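Local coordinates for protein glutamine cyclotransferase (Xanthomonas campestris, PDB 3MBR) that probably cyclises the N-terminal glutamine of peptides to pyroglutamate, as a calcium-binding beta-propeller glutaminyl cyclase, at residues L155-G160 with I175-G180; H116-D121 with I126-P131; S139-V142 with R147-D150. The protein carries 1 engineered substitution. One frame throughout, in Å; residues are numbered along the deposited sequence.

Contact 1. Residues L155-G160 with I175-G180; sequences LEWVNG and IDPASG. With CA (calcium ion), chain B.
Trp157 and Gly160 carry this contact, and both meet the ring of Pro177. Ahead of them in strand 152-158, Leu155 and Glu156 serve the calcium ion. Leu155 binds it through its backbone O at 2.5 Å. The Glu156 side chain is bent about the CB-CG bond (chi2 64°), which brings OE2 to 2.4 Å from the calcium ion. Its OE1 accepts a hydrogen bond from Phe211 N. Water 1, Glu154, Leu26 and Ile209 complete the metal site. Trp157 has its CG anti to the backbone N (chi1 -167°), and the far end of its indole reaches Pro177. Trp157 CH2 lies 3.5 Å from Pro177 CG, and the two side chains cross at about a right angle. Gly160 then turns back over the indole, with its C above one ring face near the rim. Gly160 O approaches Pro177 CD at 3.2 Å. Pro177 is presented by a turn in which Ala178 N bonds to Asp176 OD1 at 3.0 Å, an Asx turn. This surface contact joins the end of strand 152-158 and the turn after it to the loop between strands 171-175 and 182-187. Pro177 also touches Ile140 of strand 136-144, and Trp157 packs on Leu162 of strand 161-166.

Contact 2. Residues H116-D121 with I126-P131; sequences HLYMSD and IRKLDP
Arg127 sets off with CG anti to the carbonyl carbon (chi1 -48°) and stays extended to NE, which carries its guanidinium to Asp121. Asp121 takes chi1 62°, with CG between the backbone N and the carbonyl carbon. Both donors of the salt bridge reach one oxygen. Asp121 OD2 receives Arg127 NH2 on its anti lone pair, at 3.0 Å. Arg127 NE lies 3.2 Å from Asp121 OD2 and comes from above the carboxylate plane. The carboxylate and guanidinium planes stand 85° apart. Arg127 NH2 also bonds to Pro104 O, and Asp121 OD1 to Thr123. Met119 runs alongside Arg127 and lays CE over one guanidinium face, 3.5 Å from Arg127 NH1. On the face of the sheet that carries Tyr118, Lys128 touches two rings. Lys128 CE sits over the His116 ring in a CH-pi contact, 3.9 Å from the centroid. Lys128 CE is also 3.5 Å from Tyr118 OH, which bonds to Asp113. Leu117 CB meets Leu129 CB at 4.1 Å on the other face. Four backbone bonds join the hydrogen-bonded pairs Leu117-Leu129 and Met119-Arg127. The arrangement is an antiparallel hairpin forming the second and third strands of an up-and-down beta-propeller blade.

Contact 3. Residues S139-V142 with R147-D150; sequences SIKV and RPLD
Val142 and Leu149 are joined by the one hydrogen bond between these segments. Leu149 N donates to Val142 O at 3.1 Å, with a nearly straight N-H...O angle of 165°. The donor stands 39° above the carbonyl plane, so it is not directed at a lone pair. Pro148 CA approaches Val142 O at 3.6 Å. Apolar packing comes next. Val142 CG1 meets Leu149 CD2 at 4.2 Å, a loose touch between branches that slant across each other. Val142 has CG1 anti to its own backbone N (chi1 -174°), which turns this methyl to the Leu149 side. The third kind of contact involves a lysine. Lys141 bends at chi2 and again at chi4, and the end of its chain comes over to Pro148. Lys141 NZ lies 3.5 Å from Pro148 CB. This is packing of the lysine end against a proline ring. The contact belongs to the hairpin of strands 136-144 and 147-148, with Leu149 just past its second strand. Strand 147-148 is an outermost strand of its sheet. Val142 and Leu149 both touch Val182 of strand 182-187. Val142 also packs on Ile126 and Ile175, and Leu149 on Ala173 and Trp185.

How the contacts relate
From the N terminus, contact 2 comes first and closes the short turn between strands 117-120 and 125-129. The chain then enters strand 136-144, which pairs with 125-129 in the same sheet; Ile126 N and Ile140 O lie 2.8 Å apart, a probable hydrogen bond. Contact 3 closes the short turn between strands 136-144 and 147-148. Contact 1 follows and spans a longer loop through strands 161-166 and 171-175 of the next blade. The three are in series; none nests in or crosses another. Trp157 stacks on Tyr118, joining contacts 1 and 2. Gly180 packs on Ile140, and Ile175 on Val142, joining contacts 1 and 3. Together they tie two successive blades; contact 1 alone holds calcium ligands.

Contact 1. Residues L155-G160 with I175-G180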
loop_
_atom_site.group_PDB
_atom_site.type_symbol
_atom_site.label_atom_id
_atom_site.label_comp_id
_atom_site.label_asym_id
_atom_site.label_seq_id
_atom_site.Cartn_x
_atom_site.Cartn_y
_atom_site.Cartn_z
ATOM N N LEU A 155 1.003 -0.259 -2.822
ATOM C CA LEU A 155 1.253 0.910 -3.691
ATOM C C LEU A 155 1.138 2.193 -2.898
ATOM O O LEU A 155 0.395 2.247 -1.854
ATOM C CB LEU A 155 0.129 0.988 -4.749
ATOM C CG LEU A 155 0.099 -0.193 -5.763
ATOM C CD1 LEU A 155 -1.070 0.021 -6.744
ATOM C CD2 LEU A 155 1.384 -0.376 -6.513
ATOM N N GLU A 156 1.792 3.244 -3.404
ATOM C CA GLU A 156 1.540 4.557 -2.842
ATOM C C GLU A 156 1.934 5.575 -3.916
ATOM O O GLU A 156 3.051 5.491 -4.479
ATOM C CB GLU A 156 2.387 4.768 -1.593
ATOM C CG GLU A 156 2.053 6.096 -0.867
ATOM C CD GLU A 156 0.641 6.164 -0.324
ATOM O OE1 GLU A 156 0.335 7.258 0.212
ATOM O OE2 GLU A 156 -0.116 5.159 -0.325
ATOM N N TRP A 157 1.106 6.566 -4.156
ATOM C CA TRP A 157 1.405 7.634 -5.081
ATOM C C TRP A 157 2.218 8.692 -4.411
ATOM O O TRP A 157 1.790 9.201 -3.349
ATOM C CB TRP A 157 0.106 8.280 -5.597
ATOM C CG TRP A 157 0.346 9.155 -6.774
ATOM C CD1 TRP A 157 0.563 10.498 -6.760
ATOM C CD2 TRP A 157 0.423 8.730 -8.119
ATOM N NE1 TRP A 157 0.750 10.970 -8.077
ATOM C CE2 TRP A 157 0.675 9.898 -8.917
ATOM C CE3 TRP A 157 0.283 7.500 -8.748
ATOM C CZ2 TRP A 157 0.724 9.857 -10.313
ATOM C CZ3 TRP A 157 0.361 7.470 -10.192
ATOM C CH2 TRP A 157 0.585 8.640 -10.911
ATOM N N VAL A 158 3.386 9.054 -4.958
ATOM C CA VAL A 158 4.280 10.052 -4.275
ATOM C C VAL A 158 4.819 10.965 -5.347
ATOM O O VAL A 158 5.584 10.543 -6.202
ATOM C CB VAL A 158 5.440 9.312 -3.598
ATOM C CG1 VAL A 158 6.357 10.325 -2.884
ATOM C CG2 VAL A 158 4.955 8.290 -2.563
ATOM N N ASN A 159 4.409 12.225 -5.283
ATOM C CA ASN A 159 4.990 13.275 -6.209
ATOM C C ASN A 159 5.031 12.838 -7.676
ATOM O O ASN A 159 6.078 12.919 -8.342
ATOM C CB ASN A 159 6.418 13.614 -5.773
ATOM C CG ASN A 159 6.490 14.208 -4.361
ATOM O OD1 ASN A 159 7.452 13.931 -3.618
ATOM N ND2 ASN A 159 5.453 14.953 -3.950
ATOM N N GLY A 160 3.923 12.360 -8.193
ATOM C CA GLY A 160 3.808 12.067 -9.586
ATOM C C GLY A 160 4.340 10.756 -10.000
ATOM O O GLY A 160 4.414 10.495 -11.207
ATOM N N ILE A 175 8.184 4.044 -9.883
ATOM C CA ILE A 175 7.687 3.864 -11.268
ATOM C C ILE A 175 7.253 5.172 -11.906
ATOM O O ILE A 175 6.471 5.915 -11.319
ATOM C CB ILE A 175 6.503 2.847 -11.293
ATOM C CG1 ILE A 175 6.981 1.476 -10.729
ATOM C CG2 ILE A 175 5.856 2.625 -12.706
ATOM C CD1 ILE A 175 5.835 0.667 -10.156
ATOM N N ASP A 176 7.734 5.398 -13.125
ATOM C CA ASP A 176 7.278 6.549 -13.939
ATOM C C ASP A 176 5.921 6.144 -14.494
ATOM O O ASP A 176 5.806 5.210 -15.262
ATOM C CB ASP A 176 8.282 6.784 -15.091
ATOM C CG ASP A 176 7.855 7.861 -16.034
ATOM O OD1 ASP A 176 6.699 8.276 -15.976
ATOM O OD2 ASP A 176 8.678 8.250 -16.887
ATOM N N PRO A 177 4.812 6.800 -14.061
ATOM C CA PRO A 177 3.533 6.241 -14.527
ATOM C C PRO A 177 3.233 6.456 -16.017
ATOM O O PRO A 177 2.419 5.713 -16.596
ATOM C CB PRO A 177 2.481 7.027 -13.709
ATOM C CG PRO A 177 3.153 8.265 -13.287
ATOM C CD PRO A 177 4.660 7.956 -13.182
ATOM N N ALA A 178 3.892 7.431 -16.624
ATOM C CA ALA A 178 3.710 7.681 -18.057
ATOM C C ALA A 178 4.276 6.534 -18.939
ATOM O O ALA A 178 3.720 6.260 -20.003
ATOM C CB ALA A 178 4.303 9.018 -18.426
ATOM N N SER A 179 5.357 5.862 -18.505
ATOM C CA SER A 179 6.065 4.834 -19.331
ATOM C C SER A 179 5.933 3.436 -18.708
ATOM O O SER A 179 6.107 2.374 -19.351
ATOM C CB SER A 179 7.542 5.244 -19.435
ATOM O OG SER A 179 8.155 5.054 -18.138
ATOM N N GLY A 180 5.629 3.434 -17.412
ATOM C CA GLY A 180 5.564 2.194 -16.663
ATOM C C GLY A 180 6.948 1.683 -16.269
ATOM O O GLY A 180 7.031 0.650 -15.590
HETATM CA CA CA B . -0.266 2.869 0.499
HETATM O O HOH W 1 -2.558 2.804 -0.292
#

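Contact 2. Residues H116-D121 with I126-P131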
loop_
_atom_site.group_PDB
_atom_site.type_symbol
_atom_site.label_atom_id
_atom_site.label_comp_id
_atom_site.label_asym_id
_atom_site.label_seq_id
_atom_site.Cartn_x
_atom_site.Cartn_y
_atom_site.Cartn_z
ATOM N N HIS A 116 -7.469 9.563 -10.313
ATOM C CA HIS A 116 -7.739 8.137 -10.561
ATOM C C HIS A 116 -7.212 7.290 -9.437
ATOM O O HIS A 116 -6.296 7.699 -8.709
ATOM C CB HIS A 116 -7.057 7.595 -11.810
ATOM C CG HIS A 116 -7.632 8.187 -13.042
ATOM N ND1 HIS A 116 -7.138 9.361 -13.554
ATOM C CD2 HIS A 116 -8.740 7.868 -13.751
ATOM C CE1 HIS A 116 -7.864 9.695 -14.626
ATOM N NE2 HIS A 116 -8.853 8.816 -14.756
ATOM N N LEU A 117 -7.771 6.087 -9.341
ATOM C CA LEU A 117 -7.171 5.096 -8.447
ATOM C C LEU A 117 -6.283 4.207 -9.273
ATOM O O LEU A 117 -6.475 4.089 -10.496
ATOM C CB LEU A 117 -8.283 4.179 -7.833
ATOM C CG LEU A 117 -9.464 4.894 -7.226
ATOM C CD1 LEU A 117 -10.359 3.820 -6.640
ATOM C CD2 LEU A 117 -9.097 5.955 -6.207
ATOM N N TYR A 118 -5.295 3.603 -8.628
ATOM C CA TYR A 118 -4.345 2.640 -9.237
ATOM C C TYR A 118 -4.403 1.375 -8.428
ATOM O O TYR A 118 -4.317 1.407 -7.228
ATOM C CB TYR A 118 -2.914 3.251 -9.253
ATOM C CG TYR A 118 -2.857 4.493 -10.081
ATOM C CD1 TYR A 118 -3.156 5.735 -9.519
ATOM C CD2 TYR A 118 -2.505 4.421 -11.402
ATOM C CE1 TYR A 118 -3.175 6.921 -10.322
ATOM C CE2 TYR A 118 -2.455 5.552 -12.185
ATOM C CZ TYR A 118 -2.791 6.815 -11.648
ATOM O OH TYR A 118 -2.723 7.977 -12.449
ATOM N N MET A 119 -4.661 0.267 -9.109
ATOM C CA MET A 119 -4.849 -1.024 -8.430
ATOM C C MET A 119 -3.806 -2.061 -8.934
ATOM O O MET A 119 -3.619 -2.301 -10.125
ATOM C CB MET A 119 -6.259 -1.556 -8.837
ATOM C CG MET A 119 -6.545 -2.874 -8.302
ATOM S SD MET A 119 -8.241 -3.437 -8.638
ATOM C CE MET A 119 -8.167 -5.248 -8.387
ATOM N N SER A 120 -3.183 -2.711 -7.968
ATOM C CA SER A 120 -2.349 -3.930 -8.195
ATOM C C SER A 120 -3.234 -5.204 -8.013
ATOM O O SER A 120 -3.987 -5.305 -7.041
ATOM C CB SER A 120 -1.203 -4.001 -7.157
ATOM O OG SER A 120 -0.612 -5.360 -7.287
ATOM N N ASP A 121 -3.031 -6.259 -8.830
ATOM C CA ASP A 121 -3.811 -7.515 -8.753
ATOM C C ASP A 121 -2.825 -8.705 -8.717
ATOM O O ASP A 121 -3.177 -9.868 -8.996
ATOM C CB ASP A 121 -4.795 -7.593 -9.921
ATOM C CG ASP A 121 -4.077 -7.615 -11.280
ATOM O OD1 ASP A 121 -2.827 -7.598 -11.353
ATOM O OD2 ASP A 121 -4.760 -7.691 -12.271
ATOM N N ILE A 126 -0.825 -2.711 -13.713
ATOM C CA ILE A 126 -1.624 -1.895 -12.774
ATOM C C ILE A 126 -2.850 -1.282 -13.501
ATOM O O ILE A 126 -2.732 -0.682 -14.596
ATOM C CB ILE A 126 -0.764 -0.739 -12.281
ATOM C CG1 ILE A 126 0.471 -1.229 -11.509
ATOM C CG2 ILE A 126 -1.557 0.293 -11.458
ATOM C CD1 ILE A 126 1.362 -0.217 -11.216
ATOM N N ARG A 127 -4.004 -1.459 -12.874
ATOM C CA ARG A 127 -5.283 -0.944 -13.420
ATOM C C ARG A 127 -5.492 0.501 -12.946
ATOM O O ARG A 127 -5.352 0.836 -11.767
ATOM C CB ARG A 127 -6.434 -1.818 -12.971
ATOM C CG ARG A 127 -6.245 -3.362 -13.145
ATOM C CD ARG A 127 -7.423 -4.160 -12.529
ATOM N NE ARG A 127 -7.231 -5.623 -12.481
ATOM C CZ ARG A 127 -8.090 -6.541 -12.001
ATOM N NH1 ARG A 127 -9.327 -6.237 -11.586
ATOM N NH2 ARG A 127 -7.720 -7.848 -11.979
ATOM N N LYS A 128 -5.938 1.348 -13.872
ATOM C CA LYS A 128 -6.292 2.735 -13.507
ATOM C C LYS A 128 -7.830 2.804 -13.487
ATOM O O LYS A 128 -8.486 2.464 -14.491
ATOM C CB LYS A 128 -5.676 3.660 -14.529
ATOM C CG LYS A 128 -5.718 5.141 -14.265
ATOM C CD LYS A 128 -4.898 5.869 -15.423
ATOM C CE LYS A 128 -4.703 7.349 -15.233
ATOM N NZ LYS A 128 -4.404 8.065 -16.563
ATOM N N LEU A 129 -8.395 3.217 -12.355
ATOM C CA LEU A 129 -9.844 3.138 -12.159
ATOM C C LEU A 129 -10.462 4.493 -11.976
ATOM O O LEU A 129 -9.854 5.393 -11.367
ATOM C CB LEU A 129 -10.158 2.298 -10.907
ATOM C CG LEU A 129 -9.496 0.904 -10.754
ATOM C CD1 LEU A 129 -9.951 0.274 -9.418
ATOM C CD2 LEU A 129 -9.833 -0.007 -11.905
ATOM N N ASP A 130 -11.696 4.652 -12.486
ATOM C CA ASP A 130 -12.419 5.810 -12.199
ATOM C C ASP A 130 -12.886 5.777 -10.710
ATOM O O ASP A 130 -13.484 4.784 -10.319
ATOM C CB ASP A 130 -13.680 5.800 -13.149
ATOM C CG ASP A 130 -14.595 6.955 -12.839
ATOM O OD1 ASP A 130 -15.766 6.699 -12.479
ATOM O OD2 ASP A 130 -14.099 8.107 -12.959
ATOM N N PRO A 131 -12.612 6.814 -9.896
ATOM C CA PRO A 131 -12.951 6.685 -8.472
ATOM C C PRO A 131 -14.422 6.550 -8.184
ATOM O O PRO A 131 -14.789 5.763 -7.297
ATOM C CB PRO A 131 -12.426 7.991 -7.889
ATOM C CG PRO A 131 -11.260 8.353 -8.827
ATOM C CD PRO A 131 -11.786 8.026 -10.133
#

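Contact 3. Residues S139-V142 with R147-D150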
loop_
_atom_site.group_PDB
_atom_site.type_symbol
_atom_site.label_atom_id
_atom_site.label_comp_id
_atom_site.label_asym_id
_atom_site.label_seq_id
_atom_site.Cartn_x
_atom_site.Cartn_y
_atom_site.Cartn_z
ATOM N N SER A 139 -4.491 1.464 -18.049
ATOM C CA SER A 139 -3.528 0.633 -17.321
ATOM C C SER A 139 -2.104 1.089 -17.513
ATOM O O SER A 139 -1.805 1.924 -18.363
ATOM C CB SER A 139 -3.689 -0.821 -17.733
ATOM O OG SER A 139 -3.512 -0.966 -19.118
ATOM N N ILE A 140 -1.232 0.529 -16.695
ATOM C CA ILE A 140 0.198 0.778 -16.780
ATOM C C ILE A 140 0.846 -0.592 -16.698
ATOM O O ILE A 140 0.675 -1.332 -15.679
ATOM C CB ILE A 140 0.735 1.629 -15.584
ATOM C CG1 ILE A 140 0.169 3.072 -15.619
ATOM C CG2 ILE A 140 2.293 1.685 -15.606
ATOM C CD1 ILE A 140 0.230 3.789 -14.262
ATOM N N LYS A 141 1.630 -0.938 -17.732
ATOM C CA LYS A 141 2.432 -2.149 -17.665
ATOM C C LYS A 141 3.781 -1.786 -17.097
ATOM O O LYS A 141 4.481 -0.961 -17.649
ATOM C CB LYS A 141 2.623 -2.737 -19.057
ATOM C CG LYS A 141 3.016 -4.192 -19.004
ATOM C CD LYS A 141 4.487 -4.472 -18.640
ATOM C CE LYS A 141 4.896 -5.866 -19.182
ATOM N NZ LYS A 141 4.093 -6.960 -18.512
ATOM N N VAL A 142 4.093 -2.358 -15.930
ATOM C CA VAL A 142 5.302 -2.007 -15.226
ATOM C C VAL A 142 6.451 -2.904 -15.685
ATOM O O VAL A 142 6.355 -4.113 -15.707
ATOM C CB VAL A 142 5.089 -2.150 -13.741
ATOM C CG1 VAL A 142 6.311 -1.640 -12.999
ATOM C CG2 VAL A 142 3.847 -1.334 -13.334
ATOM N N ARG A 147 11.986 -6.149 -18.017
ATOM C CA ARG A 147 11.371 -7.373 -17.510
ATOM C C ARG A 147 10.063 -6.991 -16.781
ATOM O O ARG A 147 10.036 -6.100 -15.959
ATOM C CB ARG A 147 12.318 -8.026 -16.462
ATOM C CG ARG A 147 13.635 -8.441 -17.170
ATOM C CD ARG A 147 14.740 -8.823 -16.185
ATOM N NE ARG A 147 14.353 -9.909 -15.242
ATOM C CZ ARG A 147 15.182 -10.403 -14.322
ATOM N NH1 ARG A 147 16.408 -9.894 -14.187
ATOM N NH2 ARG A 147 14.785 -11.387 -13.495
ATOM N N PRO A 148 8.958 -7.665 -17.075
ATOM C CA PRO A 148 7.717 -7.401 -16.340
ATOM C C PRO A 148 7.910 -7.532 -14.850
ATOM O O PRO A 148 8.569 -8.453 -14.397
ATOM C CB PRO A 148 6.758 -8.512 -16.838
ATOM C CG PRO A 148 7.328 -9.001 -18.051
ATOM C CD PRO A 148 8.762 -8.571 -18.229
ATOM N N LEU A 149 7.359 -6.584 -14.109
ATOM C CA LEU A 149 7.459 -6.676 -12.656
ATOM C C LEU A 149 6.072 -6.931 -12.027
ATOM O O LEU A 149 5.210 -6.030 -12.063
ATOM C CB LEU A 149 8.123 -5.360 -12.172
ATOM C CG LEU A 149 8.368 -5.245 -10.684
ATOM C CD1 LEU A 149 9.514 -6.254 -10.357
ATOM C CD2 LEU A 149 8.792 -3.792 -10.388
ATOM N N ASP A 150 5.860 -8.133 -11.451
ATOM C CA ASP A 150 4.571 -8.499 -10.830
ATOM C C ASP A 150 4.739 -8.717 -9.339
ATOM O O ASP A 150 5.777 -8.272 -8.794
ATOM C CB ASP A 150 4.027 -9.741 -11.578
ATOM C CG ASP A 150 4.817 -11.045 -11.302
ATOM O OD1 ASP A 150 4.519 -12.046 -12.046
ATOM O OD2 ASP A 150 5.685 -11.119 -10.353
#